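Long-range contacts in peptidoglycan D,D-transpeptidase PbpA (PDB 3UN7), which probably cross-links the peptidoglycan of the mycobacterial cell wall as a penicillin-binding D,D-transpeptidase and takes part in regulating cell length: residues F45-A56 with S151-H160; R112-M121 with I449-Q459. All blocks are in the same frame, centred on the assembly; numbering follows the deposited sequence.

Interaction 1: F45-A56 with S151-H160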
loop_
_atom_site.group_PDB
_atom_site.type_symbol
_atom_site.label_atom_id
_atom_site.label_comp_id
_atom_site.label_asym_id
_atom_site.label_seq_id
_atom_site.Cartn_x
_atom_site.Cartn_y
_atom_site.Cartn_z
ATOM N N PHE A 45 -9.792 -33.159 -2.602
ATOM C CA PHE A 45 -10.032 -31.906 -1.910
ATOM C C PHE A 45 -10.149 -30.718 -2.862
ATOM O O PHE A 45 -9.238 -30.429 -3.662
ATOM C CB PHE A 45 -9.027 -31.716 -0.755
ATOM C CG PHE A 45 -9.379 -32.529 0.455
ATOM C CD1 PHE A 45 -8.843 -33.799 0.647
ATOM C CD2 PHE A 45 -10.315 -32.056 1.368
ATOM C CE1 PHE A 45 -9.205 -34.570 1.758
ATOM C CE2 PHE A 45 -10.684 -32.819 2.474
ATOM C CZ PHE A 45 -10.136 -34.077 2.664
ATOM N N LEU A 46 -11.296 -30.047 -2.818
ATOM C CA LEU A 46 -11.465 -28.853 -3.637
ATOM C C LEU A 46 -11.218 -27.592 -2.814
ATOM O O LEU A 46 -11.767 -27.452 -1.729
ATOM C CB LEU A 46 -12.851 -28.804 -4.287
ATOM C CG LEU A 46 -13.193 -27.515 -5.057
ATOM C CD1 LEU A 46 -12.473 -27.494 -6.404
ATOM C CD2 LEU A 46 -14.705 -27.402 -5.243
ATOM N N ARG A 47 -10.396 -26.685 -3.344
ATOM C CA ARG A 47 -10.078 -25.435 -2.656
ATOM C C ARG A 47 -11.200 -24.449 -2.895
ATOM O O ARG A 47 -11.635 -24.276 -4.047
ATOM C CB ARG A 47 -8.757 -24.852 -3.179
ATOM C CG ARG A 47 -8.092 -23.836 -2.265
ATOM C CD ARG A 47 -7.716 -24.467 -0.938
ATOM N NE ARG A 47 -6.874 -23.624 -0.094
ATOM C CZ ARG A 47 -6.677 -23.834 1.207
ATOM N NH1 ARG A 47 -7.286 -24.846 1.821
ATOM N NH2 ARG A 47 -5.856 -23.039 1.905
ATOM N N VAL A 48 -11.641 -23.784 -1.824
ATOM C CA VAL A 48 -12.766 -22.843 -1.885
ATOM C C VAL A 48 -12.360 -21.481 -1.314
ATOM O O VAL A 48 -11.699 -21.417 -0.275
ATOM C CB VAL A 48 -14.008 -23.403 -1.144
ATOM C CG1 VAL A 48 -15.189 -22.421 -1.219
ATOM C CG2 VAL A 48 -14.427 -24.737 -1.760
ATOM N N TYR A 49 -12.754 -20.412 -2.001
ATOM C CA TYR A 49 -12.450 -19.033 -1.598
ATOM C C TYR A 49 -13.793 -18.353 -1.455
ATOM O O TYR A 49 -14.381 -17.962 -2.471
ATOM C CB TYR A 49 -11.598 -18.333 -2.680
ATOM C CG TYR A 49 -10.296 -19.063 -2.933
ATOM C CD1 TYR A 49 -10.213 -20.079 -3.882
ATOM C CD2 TYR A 49 -9.151 -18.759 -2.188
ATOM C CE1 TYR A 49 -9.007 -20.760 -4.107
ATOM C CE2 TYR A 49 -7.958 -19.454 -2.386
ATOM C CZ TYR A 49 -7.895 -20.445 -3.341
ATOM O OH TYR A 49 -6.704 -21.101 -3.539
ATOM N N PRO A 50 -14.308 -18.247 -0.216
ATOM C CA PRO A 50 -15.693 -17.762 -0.025
ATOM C C PRO A 50 -15.937 -16.261 -0.239
ATOM O O PRO A 50 -17.088 -15.870 -0.423
ATOM C CB PRO A 50 -16.016 -18.168 1.423
ATOM C CG PRO A 50 -14.709 -18.152 2.119
ATOM C CD PRO A 50 -13.679 -18.612 1.068
ATOM N N ASN A 51 -14.891 -15.430 -0.218
ATOM C CA ASN A 51 -15.046 -14.022 -0.601
ATOM C C ASN A 51 -13.921 -13.693 -1.585
ATOM O O ASN A 51 -13.001 -12.910 -1.269
ATOM C CB ASN A 51 -15.041 -13.102 0.631
ATOM C CG ASN A 51 -15.632 -11.731 0.347
ATOM O OD1 ASN A 51 -15.903 -11.381 -0.805
ATOM N ND2 ASN A 51 -15.859 -10.949 1.409
ATOM N N PRO A 52 -13.996 -14.286 -2.793
ATOM C CA PRO A 52 -12.789 -14.545 -3.584
ATOM C C PRO A 52 -12.077 -13.299 -4.128
ATOM O O PRO A 52 -10.866 -13.174 -3.943
ATOM C CB PRO A 52 -13.284 -15.447 -4.719
ATOM C CG PRO A 52 -14.755 -15.156 -4.843
ATOM C CD PRO A 52 -15.233 -14.687 -3.502
ATOM N N GLU A 53 -12.802 -12.384 -4.765
ATOM C CA GLU A 53 -12.154 -11.203 -5.374
ATOM C C GLU A 53 -11.546 -10.294 -4.304
ATOM O O GLU A 53 -10.422 -9.776 -4.459
ATOM C CB GLU A 53 -13.122 -10.408 -6.273
ATOM C CG GLU A 53 -13.653 -11.199 -7.464
ATOM C CD GLU A 53 -14.369 -10.338 -8.503
ATOM O OE1 GLU A 53 -14.390 -9.096 -8.367
ATOM O OE2 GLU A 53 -14.915 -10.911 -9.477
ATOM N N VAL A 54 -12.287 -10.121 -3.212
ATOM C CA VAL A 54 -11.856 -9.268 -2.117
ATOM C C VAL A 54 -10.501 -9.700 -1.544
ATOM O O VAL A 54 -9.611 -8.854 -1.387
ATOM C CB VAL A 54 -12.888 -9.208 -0.985
ATOM C CG1 VAL A 54 -12.347 -8.367 0.176
ATOM C CG2 VAL A 54 -14.208 -8.631 -1.503
ATOM N N TYR A 55 -10.345 -10.996 -1.252
ATOM C CA TYR A 55 -9.104 -11.497 -0.613
ATOM C C TYR A 55 -8.083 -12.138 -1.552
ATOM O O TYR A 55 -7.069 -12.643 -1.093
ATOM C CB TYR A 55 -9.434 -12.466 0.541
ATOM C CG TYR A 55 -10.187 -11.780 1.651
ATOM C CD1 TYR A 55 -11.579 -11.784 1.663
ATOM C CD2 TYR A 55 -9.511 -11.109 2.676
ATOM C CE1 TYR A 55 -12.310 -11.137 2.683
ATOM C CE2 TYR A 55 -10.229 -10.473 3.712
ATOM C CZ TYR A 55 -11.620 -10.486 3.685
ATOM O OH TYR A 55 -12.337 -9.856 4.652
ATOM N N ALA A 56 -8.337 -12.126 -2.860
ATOM C CA ALA A 56 -7.362 -12.670 -3.821
ATOM C C ALA A 56 -5.917 -12.167 -3.624
ATOM O O ALA A 56 -4.988 -12.955 -3.697
ATOM C CB ALA A 56 -7.823 -12.451 -5.256
ATOM N N SER A 151 -9.928 -7.233 -9.309
ATOM C CA SER A 151 -9.384 -8.485 -8.796
ATOM C C SER A 151 -9.979 -9.620 -9.622
ATOM O O SER A 151 -10.594 -9.371 -10.655
ATOM C CB SER A 151 -9.699 -8.631 -7.312
ATOM O OG SER A 151 -8.910 -9.653 -6.721
ATOM N N TYR A 152 -9.790 -10.858 -9.182
ATOM C CA TYR A 152 -10.233 -12.027 -9.927
ATOM C C TYR A 152 -10.748 -13.059 -8.936
ATOM O O TYR A 152 -10.550 -12.921 -7.732
ATOM C CB TYR A 152 -9.074 -12.619 -10.733
ATOM C CG TYR A 152 -8.023 -13.255 -9.870
ATOM C CD1 TYR A 152 -8.001 -14.643 -9.673
ATOM C CD2 TYR A 152 -7.073 -12.476 -9.208
ATOM C CE1 TYR A 152 -7.063 -15.235 -8.840
ATOM C CE2 TYR A 152 -6.125 -13.062 -8.383
ATOM C CZ TYR A 152 -6.131 -14.437 -8.199
ATOM O OH TYR A 152 -5.178 -15.013 -7.392
ATOM N N ASP A 153 -11.364 -14.109 -9.450
ATOM C CA ASP A 153 -11.934 -15.146 -8.594
ATOM C C ASP A 153 -11.017 -16.383 -8.558
ATOM O O ASP A 153 -10.988 -17.149 -9.514
ATOM C CB ASP A 153 -13.331 -15.491 -9.117
ATOM C CG ASP A 153 -14.010 -16.579 -8.319
ATOM O OD1 ASP A 153 -13.426 -17.074 -7.336
ATOM O OD2 ASP A 153 -15.160 -16.923 -8.675
ATOM N N PRO A 154 -10.257 -16.579 -7.456
ATOM C CA PRO A 154 -9.393 -17.768 -7.375
ATOM C C PRO A 154 -10.133 -19.094 -7.481
ATOM O O PRO A 154 -9.501 -20.095 -7.760
ATOM C CB PRO A 154 -8.736 -17.633 -5.989
ATOM C CG PRO A 154 -8.747 -16.139 -5.741
ATOM C CD PRO A 154 -10.102 -15.731 -6.258
ATOM N N ASN A 155 -11.457 -19.097 -7.293
ATOM C CA ASN A 155 -12.244 -20.334 -7.458
ATOM C C ASN A 155 -12.135 -20.881 -8.865
ATOM O O ASN A 155 -12.212 -22.091 -9.074
ATOM C CB ASN A 155 -13.716 -20.129 -7.087
ATOM C CG ASN A 155 -13.898 -19.921 -5.605
ATOM O OD1 ASN A 155 -13.665 -20.841 -4.816
ATOM N ND2 ASN A 155 -14.276 -18.698 -5.209
ATOM N N LEU A 156 -11.950 -19.983 -9.826
ATOM C CA LEU A 156 -11.747 -20.362 -11.225
ATOM C C LEU A 156 -10.527 -21.243 -11.453
ATOM O O LEU A 156 -10.585 -22.240 -12.209
ATOM C CB LEU A 156 -11.617 -19.104 -12.084
ATOM C CG LEU A 156 -12.921 -18.358 -12.404
ATOM C CD1 LEU A 156 -12.630 -17.014 -13.118
ATOM C CD2 LEU A 156 -13.889 -19.219 -13.221
ATOM N N LEU A 157 -9.420 -20.855 -10.823
ATOM C CA LEU A 157 -8.149 -21.568 -10.946
ATOM C C LEU A 157 -8.079 -22.797 -10.032
ATOM O O LEU A 157 -7.287 -23.701 -10.270
ATOM C CB LEU A 157 -6.974 -20.591 -10.756
ATOM C CG LEU A 157 -7.017 -19.567 -11.910
ATOM C CD1 LEU A 157 -5.918 -18.514 -11.830
ATOM C CD2 LEU A 157 -6.949 -20.269 -13.260
ATOM N N ALA A 158 -8.966 -22.851 -9.043
ATOM C CA ALA A 158 -9.108 -24.009 -8.172
ATOM C C ALA A 158 -10.058 -25.078 -8.761
ATOM O O ALA A 158 -10.261 -26.149 -8.169
ATOM C CB ALA A 158 -9.582 -23.560 -6.793
ATOM N N SER A 159 -10.614 -24.808 -9.938
ATOM C CA SER A 159 -11.439 -25.801 -10.610
ATOM C C SER A 159 -10.644 -27.063 -10.912
ATOM O O SER A 159 -9.463 -27.007 -11.228
ATOM C CB SER A 159 -12.026 -25.250 -11.894
ATOM O OG SER A 159 -12.735 -26.263 -12.574
ATOM N N HIS A 160 -11.287 -28.213 -10.818
ATOM C CA HIS A 160 -10.590 -29.447 -11.180
ATOM C C HIS A 160 -10.723 -29.763 -12.652
ATOM O O HIS A 160 -10.112 -30.713 -13.136
ATOM C CB HIS A 160 -11.036 -30.619 -10.295
ATOM C CG HIS A 160 -10.574 -30.488 -8.879
ATOM N ND1 HIS A 160 -10.646 -31.522 -7.971
ATOM C CD2 HIS A 160 -10.019 -29.441 -8.219
ATOM C CE1 HIS A 160 -10.166 -31.118 -6.809
ATOM N NE2 HIS A 160 -9.777 -29.858 -6.929
HETATM O O HOH W 1 -13.724 -23.545 -5.416
HETATM O O HOH W 2 -12.760 -6.922 -10.026
#
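P154 lies over one face of the Y49 ring, its CB 3.6 Å from the ring centroid and close to the normal, a CH-pi contact; A158 CB sits at the edge of the same ring. The H160 ring meets the carbonyl oxygen of F45 at its edge, CE1 to O 3.4 Å, while CD1 of L46 approaches that ring obliquely. The third flat group, the N155 amide, reads the backbone of Y49 at both ends: Y49 N donates to N155 OD1 (3.0 Å), and N155 ND2 donates to Y49 O at 2.8 Å, almost straight at 172° and near the amide plane. ND2 also donates to the syn lone pair of D153 OD1, so the amide's rotation is fixed. D153, N-cap of the short, weakly bonded helix, also takes N155 N on OD1, from above the carboxylate plane. A water donates both to N155 OD1 and to R47 O. The chi1 of S151 (-165°) swings OG toward helix 52-59, where it donates to E53 O at 2.7 Å, in the carbonyl plane and on a lone pair. A56 CB packs on P154. The contact joins edge strand 45-48 and helix 52-59 to the chain between strand 143-149 and helix 162-174.

Interaction 2: R112-M121 with I449-Q459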
loop_
_atom_site.group_PDB
_atom_site.type_symbol
_atom_site.label_atom_id
_atom_site.label_comp_id
_atom_site.label_asym_id
_atom_site.label_seq_id
_atom_site.Cartn_x
_atom_site.Cartn_y
_atom_site.Cartn_z
ATOM N N ARG A 112 -13.259 -6.462 8.289
ATOM C CA ARG A 112 -14.021 -5.204 8.240
ATOM C C ARG A 112 -13.266 -4.149 7.447
ATOM O O ARG A 112 -13.852 -3.445 6.626
ATOM C CB ARG A 112 -14.300 -4.669 9.646
ATOM C CG ARG A 112 -15.123 -5.598 10.510
ATOM C CD ARG A 112 -15.495 -4.950 11.835
ATOM N NE ARG A 112 -16.853 -4.402 11.808
ATOM C CZ ARG A 112 -17.828 -4.741 12.654
ATOM N NH1 ARG A 112 -17.607 -5.623 13.627
ATOM N NH2 ARG A 112 -19.031 -4.185 12.534
ATOM N N ILE A 113 -11.958 -4.063 7.668
ATOM C CA ILE A 113 -11.151 -3.063 6.980
ATOM C C ILE A 113 -10.974 -3.446 5.502
ATOM O O ILE A 113 -11.209 -2.632 4.621
ATOM C CB ILE A 113 -9.796 -2.827 7.690
ATOM C CG1 ILE A 113 -10.043 -2.504 9.175
ATOM C CG2 ILE A 113 -9.000 -1.669 7.028
ATOM C CD1 ILE A 113 -8.754 -2.338 9.987
ATOM N N GLN A 114 -10.592 -4.695 5.244
ATOM C CA GLN A 114 -10.440 -5.195 3.871
ATOM C C GLN A 114 -11.723 -4.961 3.047
ATOM O O GLN A 114 -11.658 -4.475 1.915
ATOM C CB GLN A 114 -10.093 -6.686 3.896
ATOM C CG GLN A 114 -9.831 -7.281 2.519
ATOM C CD GLN A 114 -8.375 -7.191 2.111
ATOM O OE1 GLN A 114 -7.550 -6.695 2.864
ATOM N NE2 GLN A 114 -8.053 -7.692 0.916
ATOM N N GLN A 115 -12.869 -5.333 3.626
ATOM C CA GLN A 115 -14.173 -5.188 2.983
ATOM C C GLN A 115 -14.507 -3.725 2.713
ATOM O O GLN A 115 -14.974 -3.406 1.623
ATOM C CB GLN A 115 -15.288 -5.863 3.796
ATOM C CG GLN A 115 -16.620 -6.051 3.028
ATOM C CD GLN A 115 -16.499 -7.072 1.904
ATOM O OE1 GLN A 115 -16.015 -8.179 2.124
ATOM N NE2 GLN A 115 -16.917 -6.693 0.689
ATOM N N ALA A 116 -14.223 -2.835 3.671
ATOM C CA ALA A 116 -14.447 -1.401 3.458
ATOM C C ALA A 116 -13.581 -0.840 2.336
ATOM O O ALA A 116 -14.049 -0.058 1.525
ATOM C CB ALA A 116 -14.224 -0.619 4.745
ATOM N N GLY A 117 -12.314 -1.242 2.286
ATOM C CA GLY A 117 -11.424 -0.773 1.223
ATOM C C GLY A 117 -11.925 -1.250 -0.125
ATOM O O GLY A 117 -12.042 -0.464 -1.072
ATOM N N TRP A 118 -12.209 -2.550 -0.205
ATOM C CA TRP A 118 -12.772 -3.153 -1.405
ATOM C C TRP A 118 -14.044 -2.435 -1.825
ATOM O O TRP A 118 -14.150 -2.004 -2.978
ATOM C CB TRP A 118 -13.082 -4.649 -1.210
ATOM C CG TRP A 118 -13.788 -5.247 -2.410
ATOM C CD1 TRP A 118 -15.119 -5.545 -2.519
ATOM C CD2 TRP A 118 -13.200 -5.587 -3.675
ATOM N NE1 TRP A 118 -15.389 -6.065 -3.766
ATOM C CE2 TRP A 118 -14.227 -6.108 -4.490
ATOM C CE3 TRP A 118 -11.904 -5.507 -4.195
ATOM C CZ2 TRP A 118 -14.000 -6.541 -5.802
ATOM C CZ3 TRP A 118 -11.678 -5.946 -5.504
ATOM C CH2 TRP A 118 -12.718 -6.452 -6.285
ATOM N N ASP A 119 -15.011 -2.326 -0.908
ATOM C CA ASP A 119 -16.298 -1.715 -1.245
ATOM C C ASP A 119 -16.090 -0.291 -1.740
ATOM O O ASP A 119 -16.689 0.121 -2.739
ATOM C CB ASP A 119 -17.254 -1.692 -0.049
ATOM C CG ASP A 119 -17.777 -3.068 0.334
ATOM O OD1 ASP A 119 -17.636 -4.017 -0.470
ATOM O OD2 ASP A 119 -18.352 -3.186 1.447
ATOM N N ALA A 120 -15.254 0.470 -1.034
ATOM C CA ALA A 120 -14.985 1.860 -1.420
ATOM C C ALA A 120 -14.350 1.956 -2.812
ATOM O O ALA A 120 -14.715 2.826 -3.602
ATOM C CB ALA A 120 -14.124 2.552 -0.389
ATOM N N MET A 121 -13.422 1.051 -3.115
ATOM C CA MET A 121 -12.801 0.995 -4.437
ATOM C C MET A 121 -13.810 0.617 -5.522
ATOM O O MET A 121 -13.738 1.120 -6.648
ATOM C CB MET A 121 -11.620 0.012 -4.443
ATOM C CG MET A 121 -10.358 0.533 -3.740
ATOM S SD MET A 121 -9.622 1.993 -4.532
ATOM C CE MET A 121 -8.788 1.223 -5.910
ATOM N N ILE A 449 -12.183 7.321 0.091
ATOM C CA ILE A 449 -11.831 5.889 0.150
ATOM C C ILE A 449 -10.930 5.632 1.355
ATOM O O ILE A 449 -11.135 4.671 2.101
ATOM C CB ILE A 449 -11.146 5.410 -1.159
ATOM C CG1 ILE A 449 -12.131 5.510 -2.331
ATOM C CG2 ILE A 449 -10.624 3.956 -1.007
ATOM C CD1 ILE A 449 -11.535 5.386 -3.731
ATOM N N GLY A 450 -9.935 6.502 1.541
ATOM C CA GLY A 450 -9.036 6.431 2.698
ATOM C C GLY A 450 -9.779 6.607 4.011
ATOM O O GLY A 450 -9.545 5.863 4.954
ATOM N N ARG A 451 -10.687 7.579 4.060
ATOM C CA ARG A 451 -11.459 7.853 5.261
ATOM C C ARG A 451 -12.425 6.725 5.610
ATOM O O ARG A 451 -12.583 6.420 6.788
ATOM C CB ARG A 451 -12.175 9.206 5.179
ATOM C CG ARG A 451 -11.211 10.368 5.016
ATOM C CD ARG A 451 -11.893 11.714 5.231
ATOM N NE ARG A 451 -10.942 12.765 4.907
ATOM C CZ ARG A 451 -10.943 13.448 3.770
ATOM N NH1 ARG A 451 -11.889 13.228 2.859
ATOM N NH2 ARG A 451 -10.006 14.365 3.554
ATOM N N ALA A 452 -13.040 6.092 4.603
ATOM C CA ALA A 452 -13.911 4.918 4.862
ATOM C C ALA A 452 -13.108 3.765 5.462
ATOM O O ALA A 452 -13.620 2.973 6.263
ATOM C CB ALA A 452 -14.591 4.447 3.577
ATOM N N VAL A 453 -11.851 3.651 5.038
ATOM C CA VAL A 453 -10.967 2.592 5.518
ATOM C C VAL A 453 -10.560 2.864 6.965
ATOM O O VAL A 453 -10.601 1.958 7.813
ATOM C CB VAL A 453 -9.739 2.410 4.589
ATOM C CG1 VAL A 453 -8.737 1.471 5.193
ATOM C CG2 VAL A 453 -10.189 1.875 3.245
ATOM N N ILE A 454 -10.189 4.115 7.241
ATOM C CA ILE A 454 -9.885 4.564 8.598
ATOM C C ILE A 454 -11.090 4.387 9.530
ATOM O O ILE A 454 -10.946 3.894 10.652
ATOM C CB ILE A 454 -9.386 6.034 8.611
ATOM C CG1 ILE A 454 -8.030 6.114 7.915
ATOM C CG2 ILE A 454 -9.300 6.555 10.057
ATOM C CD1 ILE A 454 -7.575 7.534 7.512
ATOM N N GLU A 455 -12.272 4.773 9.053
ATOM C CA GLU A 455 -13.497 4.645 9.848
ATOM C C GLU A 455 -13.699 3.188 10.247
ATOM O O GLU A 455 -13.967 2.901 11.413
ATOM C CB GLU A 455 -14.710 5.163 9.077
ATOM C CG GLU A 455 -16.017 5.173 9.889
ATOM C CD GLU A 455 -17.114 5.999 9.228
ATOM O OE1 GLU A 455 -16.790 6.840 8.345
ATOM O OE2 GLU A 455 -18.302 5.821 9.603
ATOM N N ALA A 456 -13.539 2.282 9.282
ATOM C CA ALA A 456 -13.703 0.844 9.520
ATOM C C ALA A 456 -12.697 0.347 10.552
ATOM O O ALA A 456 -13.047 -0.419 11.461
ATOM C CB ALA A 456 -13.564 0.073 8.220
ATOM N N ALA A 457 -11.454 0.802 10.421
ATOM C CA ALA A 457 -10.384 0.466 11.371
ATOM C C ALA A 457 -10.657 0.918 12.803
ATOM O O ALA A 457 -10.291 0.231 13.754
ATOM C CB ALA A 457 -9.046 1.042 10.883
ATOM N N LEU A 458 -11.293 2.074 12.956
ATOM C CA LEU A 458 -11.490 2.687 14.282
ATOM C C LEU A 458 -12.830 2.373 14.941
ATOM O O LEU A 458 -13.059 2.712 16.108
ATOM C CB LEU A 458 -11.286 4.206 14.197
ATOM C CG LEU A 458 -9.900 4.663 13.726
ATOM C CD1 LEU A 458 -9.792 6.178 13.709
ATOM C CD2 LEU A 458 -8.790 4.044 14.585
ATOM N N GLN A 459 -13.719 1.716 14.206
ATOM C CA GLN A 459 -15.038 1.373 14.746
ATOM C C GLN A 459 -14.977 0.505 16.013
ATOM O O GLN A 459 -14.505 -0.638 15.984
ATOM C CB GLN A 459 -15.872 0.669 13.680
ATOM C CG GLN A 459 -16.609 1.614 12.765
ATOM C CD GLN A 459 -17.808 0.957 12.111
ATOM O OE1 GLN A 459 -17.900 -0.280 12.032
ATOM N NE2 GLN A 459 -18.746 1.782 11.644
#
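Two nearly antiparallel helices pack here through small and branched apolar side chains, R112-M121 against I449-Q459, on the sheet of the transpeptidase domain. Their axes come within 8.4 Å at 162°, a close approach that the residues along the seam permit: A116 CB meets A456 CB at 3.6 Å, and A120 stands opposite I449 and A452. At G117 there is no side chain, and V453 CG2 comes down onto its CA at 3.6 Å. The other branch of V453, CG1, anti to the backbone N (chi1 171°), meets I113 CG2, the two side chains crossing at about a right angle. I113 reaches on with CD1, which ends 3.5 Å from A457 CB. At the far end I449 places CG2 against A120 CB and presents CD1 to M121 SD at 4.0 Å; M121 turns at chi2 (-64°), which sets its sulfur there, the two side chains again crossing at about a right angle. The side chains that meet along the seam are apolar, and at its exposed end R112 NH2 stays 4.1 Å from Q459 OE1, with guanidinium and amide planes strongly inclined. I113, M121, I449 and V453 face inward onto the sheet, I113 reaching A135 and L144 while the other three share V133. The first and last helices of the transpeptidase domain, laid antiparallel over one face of a five-stranded antiparallel sheet, are the hallmark of the penicillin-binding protein and serine beta-lactamase fold, in which the two ends of the domain come together.

The centres of interactions 1 and 2 lie 22 Å apart, yet the two touch through helices 52-59 and 111-123. N51 ND2 reaches Q115 OE1 at 2.9 Å and Q114 NE2 reaches V54 O at 3.0 Å, both probable hydrogen bonds, while V54 and Y55 pack on W118 and Q114. Helix 111-123 therefore uses one side for 449-459 and another for 52-59. The segments alternate along the chain; the contacts at 151-160 and at helix 111-123 both join the N-terminal part to the transpeptidase domain. Both interactions lie away from S193, by similarity the residue that forms the acyl-ester intermediate.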